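Long-range contacts in periplasmic binding protein/LacI transcriptional regulator (Burkholderia graminis C4D1M, PDB 5HQJ), which binds D-arabinose and probably serves as the periplasmic sugar-capturing subunit of an ABC transporter: residues 147-158 against 208-218; 85-95 against 109-120. All blocks are in the same frame, centred on the assembly; numbering follows the deposited sequence.

Contact 1. Residues 147-158 against 208-218; sequences LNGQGEVAIITG and HPNLKGIFGVS. With 64K (alpha-D-arabinopyranose), chain B.
Phe215 lies against Val153 and Ile155 where strands 150-156 and 211-216 run parallel, neighbours in the Rossmann-like sheet of one lobe of this periplasmic binding protein. CG of Phe215 stands anti to its carbonyl carbon (chi1 -58°), and the ring's CD1-CE1 side is turned to strand 150-156: CE1 meets Val153 CG2 at 4.0 Å near the ring plane, and CD1 meets Ile155 CG1 at the same distance. Glycine at position 213 suits this face, since Val153 CG1 packs 3.9 Å from Gly213 CA, where a side chain would start. Helix 163-176 packs here through Ile172, which touches Phe215. On the other face the side chains of Ile156 and Ile214 slant across each other, CG1 of the first against CG2 of the second, while small Ala154 lets CD1 of Leu211 come close; helix 194-207 covers Ala154, Ile156 and Leu211.

Backbone bonds join the strands, from Lys212 N and Gly213 N, which share Glu152 O, to Val217 N on Ile156 O. At the N-terminal end the chemistry turns polar. Glu152, extended beyond CG, brings OE1 beside His208, carboxylate and imidazole planes 88° apart, and a water accompanies His208 ND1 at 2.7 Å. Lys212 CG packs 3.7 Å from Gly151 CA; the bend at chi2 then turns the rest of the chain away.

At the sugar end, Thr157 OG1 is placed trans to its own amide N (chi1 -173°), 3.4 Å from Val217 CG2. Ser218 OG hydrogen-bonds Asp192, and a water bridges Ile156 O and Ser218 N; Ser218 CB lies 3.6 Å from O4 of the arabinopyranose.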
loop_
_atom_site.group_PDB
_atom_site.type_symbol
_atom_site.label_atom_id
_atom_site.label_comp_id
_atom_site.label_asym_id
_atom_site.label_seq_id
_atom_site.Cartn_x
_atom_site.Cartn_y
_atom_site.Cartn_z
ATOM N N LEU A 147 12.776 -20.775 -4.122
ATOM C CA LEU A 147 13.026 -21.392 -5.415
ATOM C C LEU A 147 14.433 -22.001 -5.552
ATOM O O LEU A 147 14.773 -22.511 -6.612
ATOM C CB LEU A 147 12.797 -20.354 -6.528
ATOM C CG LEU A 147 11.369 -19.817 -6.623
ATOM C CD1 LEU A 147 11.289 -18.832 -7.827
ATOM C CD2 LEU A 147 10.377 -20.945 -6.787
ATOM N N ASN A 148 15.246 -21.926 -4.487
ATOM C CA ASN A 148 16.635 -22.368 -4.580
ATOM C C ASN A 148 17.311 -21.695 -5.768
ATOM O O ASN A 148 18.080 -22.327 -6.507
ATOM C CB ASN A 148 16.714 -23.895 -4.710
ATOM C CG ASN A 148 15.927 -24.611 -3.631
ATOM O OD1 ASN A 148 16.251 -24.522 -2.448
ATOM N ND2 ASN A 148 14.889 -25.333 -4.037
ATOM N N GLY A 149 17.019 -20.405 -5.932
ATOM C CA GLY A 149 17.624 -19.587 -6.966
ATOM C C GLY A 149 17.294 -19.936 -8.411
ATOM O O GLY A 149 18.008 -19.535 -9.358
ATOM N N GLN A 150 16.187 -20.654 -8.636
ATOM C CA GLN A 150 15.875 -21.170 -9.926
ATOM C C GLN A 150 14.424 -20.918 -10.346
ATOM O O GLN A 150 13.520 -21.281 -9.592
ATOM C CB GLN A 150 16.069 -22.677 -9.958
ATOM C CG GLN A 150 16.634 -23.146 -11.221
ATOM C CD GLN A 150 18.036 -22.660 -11.366
ATOM O OE1 GLN A 150 18.837 -22.709 -10.433
ATOM N NE2 GLN A 150 18.336 -22.145 -12.527
ATOM N N GLY A 151 14.185 -20.341 -11.525
ATOM C CA GLY A 151 12.833 -20.270 -12.036
ATOM C C GLY A 151 12.388 -18.959 -12.675
ATOM O O GLY A 151 12.871 -17.878 -12.306
ATOM N N GLU A 152 11.442 -19.053 -13.592
ATOM C CA GLU A 152 10.735 -17.910 -14.103
ATOM C C GLU A 152 9.759 -17.387 -13.075
ATOM O O GLU A 152 9.066 -18.169 -12.434
ATOM C CB GLU A 152 9.931 -18.275 -15.356
ATOM C CG GLU A 152 10.832 -18.693 -16.496
ATOM C CD GLU A 152 10.081 -19.136 -17.738
ATOM O OE1 GLU A 152 8.847 -19.318 -17.681
ATOM O OE2 GLU A 152 10.748 -19.305 -18.779
ATOM N N VAL A 153 9.699 -16.074 -12.935
ATOM C CA VAL A 153 8.744 -15.421 -12.055
ATOM C C VAL A 153 8.030 -14.267 -12.724
ATOM O O VAL A 153 8.527 -13.668 -13.688
ATOM C CB VAL A 153 9.422 -14.894 -10.771
ATOM C CG1 VAL A 153 10.030 -16.041 -9.985
ATOM C CG2 VAL A 153 10.442 -13.824 -11.075
ATOM N N ALA A 154 6.850 -13.951 -12.212
ATOM C CA ALA A 154 6.023 -12.828 -12.673
ATOM C C ALA A 154 5.689 -11.893 -11.519
ATOM O O ALA A 154 5.617 -12.311 -10.368
ATOM C CB ALA A 154 4.734 -13.311 -13.346
ATOM N N ILE A 155 5.531 -10.613 -11.844
ATOM C CA ILE A 155 5.195 -9.571 -10.900
ATOM C C ILE A 155 3.905 -8.909 -11.327
ATOM O O ILE A 155 3.781 -8.434 -12.474
ATOM C CB ILE A 155 6.325 -8.490 -10.800
ATOM C CG1 ILE A 155 7.669 -9.117 -10.480
ATOM C CG2 ILE A 155 5.887 -7.360 -9.781
ATOM C CD1 ILE A 155 8.820 -8.102 -10.488
ATOM N N ILE A 156 2.930 -8.906 -10.419
ATOM C CA ILE A 156 1.590 -8.331 -10.654
ATOM C C ILE A 156 1.474 -7.102 -9.790
ATOM O O ILE A 156 1.634 -7.196 -8.554
ATOM C CB ILE A 156 0.461 -9.339 -10.332
ATOM C CG1 ILE A 156 0.705 -10.686 -11.033
ATOM C CG2 ILE A 156 -0.875 -8.767 -10.686
ATOM C CD1 ILE A 156 0.827 -10.618 -12.530
ATOM N N THR A 157 1.203 -5.945 -10.400
ATOM C CA THR A 157 1.098 -4.721 -9.633
ATOM C C THR A 157 -0.286 -4.130 -9.760
ATOM O O THR A 157 -1.162 -4.739 -10.378
ATOM C CB THR A 157 2.218 -3.723 -10.043
ATOM O OG1 THR A 157 2.165 -2.616 -9.131
ATOM C CG2 THR A 157 2.135 -3.262 -11.526
ATOM N N GLY A 158 -0.477 -2.939 -9.188
ATOM C CA GLY A 158 -1.770 -2.278 -9.225
ATOM C C GLY A 158 -1.762 -1.207 -10.281
ATOM O O GLY A 158 -1.570 -1.483 -11.464
ATOM N N HIS A 208 3.221 -19.023 -19.549
ATOM C CA HIS A 208 4.372 -19.633 -18.886
ATOM C C HIS A 208 4.076 -20.889 -18.110
ATOM O O HIS A 208 3.991 -20.838 -16.898
ATOM C CB HIS A 208 4.998 -18.586 -17.943
ATOM C CG HIS A 208 5.222 -17.275 -18.614
ATOM N ND1 HIS A 208 6.257 -17.076 -19.497
ATOM C CD2 HIS A 208 4.512 -16.119 -18.591
ATOM C CE1 HIS A 208 6.184 -15.845 -19.977
ATOM N NE2 HIS A 208 5.151 -15.242 -19.431
ATOM N N PRO A 209 3.964 -22.053 -18.793
ATOM C CA PRO A 209 3.633 -23.272 -18.035
ATOM C C PRO A 209 4.726 -23.715 -17.058
ATOM O O PRO A 209 4.417 -24.474 -16.126
ATOM C CB PRO A 209 3.426 -24.318 -19.136
ATOM C CG PRO A 209 4.240 -23.825 -20.277
ATOM C CD PRO A 209 4.127 -22.323 -20.230
ATOM N N ASN A 210 5.944 -23.234 -17.234
ATOM C CA ASN A 210 7.029 -23.515 -16.291
ATOM C C ASN A 210 7.317 -22.346 -15.331
ATOM O O ASN A 210 8.369 -22.287 -14.700
ATOM C CB ASN A 210 8.293 -23.877 -17.067
ATOM C CG ASN A 210 9.138 -24.922 -16.364
ATOM O OD1 ASN A 210 8.653 -25.684 -15.527
ATOM N ND2 ASN A 210 10.414 -24.963 -16.706
ATOM N N LEU A 211 6.382 -21.413 -15.228
ATOM C CA LEU A 211 6.437 -20.374 -14.184
ATOM C C LEU A 211 6.645 -21.042 -12.821
ATOM O O LEU A 211 6.064 -22.082 -12.540
ATOM C CB LEU A 211 5.136 -19.555 -14.201
ATOM C CG LEU A 211 5.200 -18.209 -13.473
ATOM C CD1 LEU A 211 6.069 -17.219 -14.171
ATOM C CD2 LEU A 211 3.762 -17.650 -13.354
ATOM N N LYS A 212 7.481 -20.469 -11.984
ATOM C CA LYS A 212 7.802 -21.027 -10.681
ATOM C C LYS A 212 7.364 -20.140 -9.560
ATOM O O LYS A 212 7.204 -20.596 -8.440
ATOM C CB LYS A 212 9.299 -21.291 -10.543
ATOM C CG LYS A 212 9.798 -22.359 -11.525
ATOM C CD LYS A 212 9.188 -23.732 -11.269
ATOM C CE LYS A 212 9.516 -24.695 -12.394
ATOM N NZ LYS A 212 8.279 -25.177 -13.066
ATOM N N GLY A 213 7.233 -18.835 -9.821
ATOM C CA GLY A 213 6.790 -17.927 -8.789
ATOM C C GLY A 213 6.006 -16.713 -9.271
ATOM O O GLY A 213 6.191 -16.238 -10.384
ATOM N N ILE A 214 5.163 -16.173 -8.397
ATOM C CA ILE A 214 4.467 -14.915 -8.616
ATOM C C ILE A 214 4.579 -14.009 -7.393
ATOM O O ILE A 214 4.341 -14.427 -6.262
ATOM C CB ILE A 214 2.966 -15.097 -8.932
ATOM C CG1 ILE A 214 2.780 -16.007 -10.126
ATOM C CG2 ILE A 214 2.277 -13.716 -9.131
ATOM C CD1 ILE A 214 1.281 -16.352 -10.443
ATOM N N PHE A 215 4.850 -12.749 -7.642
ATOM C CA PHE A 215 4.775 -11.687 -6.629
ATOM C C PHE A 215 3.551 -10.811 -6.867
ATOM O O PHE A 215 3.397 -10.275 -7.991
ATOM C CB PHE A 215 5.950 -10.727 -6.698
ATOM C CG PHE A 215 7.314 -11.329 -6.546
ATOM C CD1 PHE A 215 7.980 -11.871 -7.643
ATOM C CD2 PHE A 215 8.015 -11.247 -5.333
ATOM C CE1 PHE A 215 9.280 -12.385 -7.520
ATOM C CE2 PHE A 215 9.284 -11.761 -5.228
ATOM C CZ PHE A 215 9.924 -12.310 -6.314
ATOM N N GLY A 216 2.735 -10.604 -5.845
ATOM C CA GLY A 216 1.670 -9.626 -5.913
ATOM C C GLY A 216 2.075 -8.473 -5.017
ATOM O O GLY A 216 2.192 -8.662 -3.810
ATOM N N VAL A 217 2.389 -7.313 -5.593
ATOM C CA VAL A 217 2.904 -6.205 -4.812
ATOM C C VAL A 217 1.800 -5.207 -4.395
ATOM O O VAL A 217 2.093 -4.206 -3.718
ATOM C CB VAL A 217 4.026 -5.431 -5.550
ATOM C CG1 VAL A 217 5.249 -6.349 -5.716
ATOM C CG2 VAL A 217 3.538 -4.761 -6.888
ATOM N N SER A 218 0.559 -5.451 -4.825
ATOM C CA SER A 218 -0.594 -4.646 -4.419
ATOM C C SER A 218 -1.686 -5.560 -3.828
ATOM O O SER A 218 -1.592 -6.765 -3.912
ATOM C CB SER A 218 -1.128 -3.838 -5.594
ATOM O OG SER A 218 -1.765 -4.685 -6.510
HETATM O O2 64K B . 0.215 0.097 0.293
HETATM C C2 64K B . -0.715 -0.201 -0.803
HETATM C C3 64K B . -1.406 -1.483 -0.466
HETATM O O3 64K B . -0.509 -2.550 -0.681
HETATM C C4 64K B . -2.603 -1.746 -1.372
HETATM O O4 64K B . -2.203 -2.023 -2.727
HETATM C C5 64K B . -3.471 -0.570 -1.400
HETATM O O5 64K B . -2.732 0.543 -1.960
HETATM C C1 64K B . -1.715 0.913 -0.938
HETATM O O1 64K B . -1.058 2.042 -1.370
HETATM O O HOH W 1 11.075 -21.805 -14.782
HETATM O O HOH W 2 10.907 -22.694 -18.719
HETATM O O HOH W 3 8.717 -17.401 -20.501
HETATM O O HOH W 4 -0.767 -7.130 -6.949
#

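Contact 2. Residues 85-95 against 109-120; sequences VDGIAISVNEP and GIKVLTYDSDSP. With 64K (alpha-D-arabinopyranose), chain B.
Ile88 and Ile110 mesh at the start of a right-handed beta-alpha-beta crossover, in which helix 99-106 links parallel strands 87-90 and 111-115. The apolar contacts fall on both faces of the sheet. Ile110 CG2 touches CG1 and CD1 of Ile88, and farther along Ile90 CG2 faces Thr114 CG2; branched residues fill this side, where Met102 of the helix packs. On the other face Ala89 is small enough for Leu113 CD1 to reach its CB at 3.7 Å.

Five backbone bonds zip the strands together, from Lys111 N on Asp86 O to Tyr115 N on Ile90 O. Beyond them Val92 N bonds Ser117 O at 3.0 Å.

One CH-pi contact follows: Ser91 CB sits over a face of the Tyr115 ring, 4.0 Å from its centroid.

Side-chain hydroxyls then fix the loops. Ser119 OG donates to Pro95 O, and Ser91 OG, anti to its amide nitrogen (chi1 179°), donates to the anti lone pair of Asp116 OD2 at 2.8 Å. Asp116 OD1 and OD2 accept from sugar O2 and O1, each at 2.6 Å. Ser91 is thus a second-shell residue: its bond would help restrain the carboxylate's rotation, consistent with both oxygens facing adjacent sugar hydroxyls.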
loop_
_atom_site.group_PDB
_atom_site.type_symbol
_atom_site.label_atom_id
_atom_site.label_comp_id
_atom_site.label_asym_id
_atom_site.label_seq_id
_atom_site.Cartn_x
_atom_site.Cartn_y
_atom_site.Cartn_z
ATOM N N VAL A 85 -9.667 23.912 7.245
ATOM C CA VAL A 85 -9.357 22.764 8.093
ATOM C C VAL A 85 -7.891 22.854 8.445
ATOM O O VAL A 85 -7.108 23.526 7.765
ATOM C CB VAL A 85 -9.680 21.403 7.439
ATOM C CG1 VAL A 85 -11.122 21.390 6.939
ATOM C CG2 VAL A 85 -8.684 21.048 6.322
ATOM N N ASP A 86 -7.527 22.185 9.526
ATOM C CA ASP A 86 -6.248 22.429 10.158
ATOM C C ASP A 86 -5.158 21.469 9.686
ATOM O O ASP A 86 -3.975 21.829 9.679
ATOM C CB ASP A 86 -6.426 22.348 11.676
ATOM C CG ASP A 86 -7.431 23.364 12.183
ATOM O OD1 ASP A 86 -8.549 22.969 12.558
ATOM O OD2 ASP A 86 -7.107 24.573 12.166
ATOM N N GLY A 87 -5.565 20.266 9.281
ATOM C CA GLY A 87 -4.623 19.230 8.904
ATOM C C GLY A 87 -5.145 18.282 7.850
ATOM O O GLY A 87 -6.324 17.944 7.829
ATOM N N ILE A 88 -4.242 17.851 6.975
ATOM C CA ILE A 88 -4.537 16.909 5.910
ATOM C C ILE A 88 -3.469 15.824 5.851
ATOM O O ILE A 88 -2.273 16.120 5.708
ATOM C CB ILE A 88 -4.589 17.585 4.535
ATOM C CG1 ILE A 88 -5.608 18.723 4.532
ATOM C CG2 ILE A 88 -4.888 16.543 3.454
ATOM C CD1 ILE A 88 -5.565 19.575 3.275
ATOM N N ALA A 89 -3.908 14.578 5.927
ATOM C CA ALA A 89 -3.049 13.429 5.668
ATOM C C ALA A 89 -3.580 12.721 4.435
ATOM O O ALA A 89 -4.794 12.470 4.314
ATOM C CB ALA A 89 -3.011 12.478 6.862
ATOM N N ILE A 90 -2.671 12.410 3.516
ATOM C CA ILE A 90 -3.063 11.822 2.255
ATOM C C ILE A 90 -2.126 10.691 1.829
ATOM O O ILE A 90 -0.904 10.766 1.970
ATOM C CB ILE A 90 -3.138 12.917 1.150
ATOM C CG1 ILE A 90 -3.569 12.293 -0.184
ATOM C CG2 ILE A 90 -1.806 13.686 1.030
ATOM C CD1 ILE A 90 -3.755 13.285 -1.332
ATOM N N SER A 91 -2.732 9.621 1.337
ATOM C CA SER A 91 -2.043 8.620 0.525
ATOM C C SER A 91 -2.223 8.955 -0.971
ATOM O O SER A 91 -3.357 8.992 -1.475
ATOM C CB SER A 91 -2.601 7.231 0.829
ATOM O OG SER A 91 -1.961 6.264 0.038
ATOM N N VAL A 92 -1.114 9.181 -1.677
ATOM C CA VAL A 92 -1.134 9.754 -3.036
ATOM C C VAL A 92 -1.100 8.716 -4.157
ATOM O O VAL A 92 -0.242 7.845 -4.199
ATOM C CB VAL A 92 0.063 10.696 -3.217
ATOM C CG1 VAL A 92 0.016 11.374 -4.554
ATOM C CG2 VAL A 92 0.063 11.727 -2.112
ATOM N N ASN A 93 -2.040 8.835 -5.090
ATOM C CA ASN A 93 -2.075 7.905 -6.207
ATOM C C ASN A 93 -0.951 8.153 -7.209
ATOM O O ASN A 93 -0.311 7.213 -7.676
ATOM C CB ASN A 93 -3.427 7.968 -6.910
ATOM C CG ASN A 93 -4.450 6.997 -6.307
ATOM O OD1 ASN A 93 -4.219 5.779 -6.231
ATOM N ND2 ASN A 93 -5.562 7.527 -5.908
ATOM N N GLU A 94 -0.708 9.422 -7.493
ATOM C CA GLU A 94 0.348 9.829 -8.420
ATOM C C GLU A 94 0.986 11.151 -7.920
ATOM O O GLU A 94 0.300 12.163 -7.782
ATOM C CB GLU A 94 -0.230 9.956 -9.834
ATOM C CG GLU A 94 0.817 9.969 -10.962
ATOM C CD GLU A 94 1.600 11.252 -10.972
ATOM O OE1 GLU A 94 2.838 11.187 -11.119
ATOM O OE2 GLU A 94 0.961 12.316 -10.807
ATOM N N PRO A 95 2.304 11.129 -7.628
ATOM C CA PRO A 95 2.940 12.169 -6.806
ATOM C C PRO A 95 2.998 13.546 -7.450
ATOM O O PRO A 95 2.830 14.547 -6.751
ATOM C CB PRO A 95 4.366 11.628 -6.586
ATOM C CG PRO A 95 4.595 10.700 -7.677
ATOM C CD PRO A 95 3.269 10.091 -8.021
ATOM N N GLY A 109 -1.429 27.839 6.054
ATOM C CA GLY A 109 -1.240 27.360 7.412
ATOM C C GLY A 109 -1.641 25.913 7.677
ATOM O O GLY A 109 -1.457 25.438 8.790
ATOM N N ILE A 110 -2.186 25.218 6.677
ATOM C CA ILE A 110 -2.643 23.830 6.859
ATOM C C ILE A 110 -1.432 22.929 6.954
ATOM O O ILE A 110 -0.495 23.041 6.139
ATOM C CB ILE A 110 -3.560 23.347 5.698
ATOM C CG1 ILE A 110 -4.775 24.267 5.581
ATOM C CG2 ILE A 110 -4.022 21.891 5.909
ATOM C CD1 ILE A 110 -5.735 23.919 4.470
ATOM N N LYS A 111 -1.443 22.047 7.950
ATOM C CA LYS A 111 -0.367 21.072 8.099
ATOM C C LYS A 111 -0.660 19.900 7.198
ATOM O O LYS A 111 -1.800 19.425 7.145
ATOM C CB LYS A 111 -0.237 20.609 9.538
ATOM C CG LYS A 111 -0.195 21.734 10.533
ATOM C CD LYS A 111 1.005 22.635 10.289
ATOM C CE LYS A 111 0.976 23.855 11.177
ATOM N NZ LYS A 111 1.618 25.014 10.508
ATOM N N VAL A 112 0.360 19.451 6.476
ATOM C CA VAL A 112 0.161 18.430 5.473
ATOM C C VAL A 112 1.224 17.357 5.622
ATOM O O VAL A 112 2.408 17.659 5.716
ATOM C CB VAL A 112 0.198 19.025 4.055
ATOM C CG1 VAL A 112 0.037 17.940 3.015
ATOM C CG2 VAL A 112 -0.908 20.077 3.897
ATOM N N LEU A 113 0.784 16.107 5.629
ATOM C CA LEU A 113 1.708 15.001 5.579
ATOM C C LEU A 113 1.146 13.878 4.726
ATOM O O LEU A 113 -0.052 13.857 4.378
ATOM C CB LEU A 113 2.025 14.505 6.995
ATOM C CG LEU A 113 0.923 13.871 7.865
ATOM C CD1 LEU A 113 0.642 12.409 7.492
ATOM C CD2 LEU A 113 1.291 13.948 9.362
ATOM N N THR A 114 2.019 12.945 4.372
ATOM C CA THR A 114 1.593 11.769 3.616
ATOM C C THR A 114 1.738 10.504 4.430
ATOM O O THR A 114 2.481 10.488 5.420
ATOM C CB THR A 114 2.389 11.645 2.317
ATOM O OG1 THR A 114 3.796 11.617 2.602
ATOM C CG2 THR A 114 2.076 12.832 1.428
ATOM N N TYR A 115 0.994 9.473 4.016
ATOM C CA TYR A 115 1.078 8.131 4.627
ATOM C C TYR A 115 0.862 7.115 3.505
ATOM O O TYR A 115 0.220 7.425 2.497
ATOM C CB TYR A 115 0.064 7.965 5.796
ATOM C CG TYR A 115 -1.354 7.805 5.335
ATOM C CD1 TYR A 115 -2.088 8.918 4.928
ATOM C CD2 TYR A 115 -1.940 6.558 5.227
ATOM C CE1 TYR A 115 -3.368 8.793 4.450
ATOM C CE2 TYR A 115 -3.239 6.416 4.739
ATOM C CZ TYR A 115 -3.940 7.549 4.355
ATOM O OH TYR A 115 -5.209 7.456 3.859
ATOM N N ASP A 116 1.471 5.939 3.667
ATOM C CA ASP A 116 1.326 4.801 2.763
ATOM C C ASP A 116 2.001 4.983 1.410
ATOM O O ASP A 116 2.825 4.158 1.027
ATOM C CB ASP A 116 -0.169 4.486 2.566
ATOM C CG ASP A 116 -0.391 3.410 1.553
ATOM O OD1 ASP A 116 0.222 2.323 1.675
ATOM O OD2 ASP A 116 -1.150 3.684 0.622
ATOM N N SER A 117 1.595 6.035 0.692
ATOM C CA SER A 117 2.157 6.362 -0.625
ATOM C C SER A 117 2.489 7.857 -0.702
ATOM O O SER A 117 1.628 8.746 -0.652
ATOM C CB SER A 117 1.219 5.967 -1.771
ATOM O OG SER A 117 2.007 5.705 -2.955
ATOM N N ASP A 118 3.788 8.111 -0.806
ATOM C CA ASP A 118 4.337 9.463 -0.700
ATOM C C ASP A 118 4.250 10.296 -1.989
ATOM O O ASP A 118 4.092 9.750 -3.087
ATOM C CB ASP A 118 5.810 9.377 -0.263
ATOM C CG ASP A 118 6.329 10.684 0.316
ATOM O OD1 ASP A 118 5.536 11.616 0.508
ATOM O OD2 ASP A 118 7.548 10.778 0.591
ATOM N N SER A 119 4.275 11.616 -1.803
ATOM C CA SER A 119 4.598 12.597 -2.855
ATOM C C SER A 119 5.751 13.480 -2.358
ATOM O O SER A 119 5.517 14.500 -1.715
ATOM C CB SER A 119 3.393 13.475 -3.218
ATOM O OG SER A 119 3.780 14.528 -4.102
ATOM N N PRO A 120 7.001 13.072 -2.624
ATOM C CA PRO A 120 8.169 13.692 -1.977
ATOM C C PRO A 120 8.408 15.178 -2.257
ATOM O O PRO A 120 9.092 15.808 -1.448
ATOM C CB PRO A 120 9.346 12.869 -2.519
ATOM C CG PRO A 120 8.809 12.094 -3.673
ATOM C CD PRO A 120 7.375 11.860 -3.366
HETATM O O2 64K B . 0.215 0.097 0.293
HETATM C C2 64K B . -0.715 -0.201 -0.803
HETATM C C3 64K B . -1.406 -1.483 -0.466
HETATM O O3 64K B . -0.509 -2.550 -0.681
HETATM C C4 64K B . -2.603 -1.746 -1.372
HETATM O O4 64K B . -2.203 -2.023 -2.727
HETATM C C5 64K B . -3.471 -0.570 -1.400
HETATM O O5 64K B . -2.732 0.543 -1.960
HETATM C C1 64K B . -1.715 0.913 -0.938
HETATM O O1 64K B . -1.058 2.042 -1.370
HETATM O O HOH W 5 -2.907 24.470 11.131
HETATM O O HOH W 6 2.558 7.699 -4.869
#

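Both contacts are largely buried pairings of parallel strands, one in each lobe, on opposite sides of the chain's centre with their centres about 33 Å apart. They share no strand and do not touch; their nearest atoms are about 8 Å apart, and the arabinopyranose meets both. Contact 2 joins strands linked through a single helix, whereas between the strands of contact 1 the chain passes through a further strand, 181-188. At the sugar, contact 2 supplies a carboxylate that hydrogen-bonds two hydroxyls, while contact 1 brings Ser218 alongside through carbon. Both far ends are polar and hydrated, but contact 1 sets Glu152 beside His208 across the strands, whereas in contact 2 Asp86 turns away to Lys24.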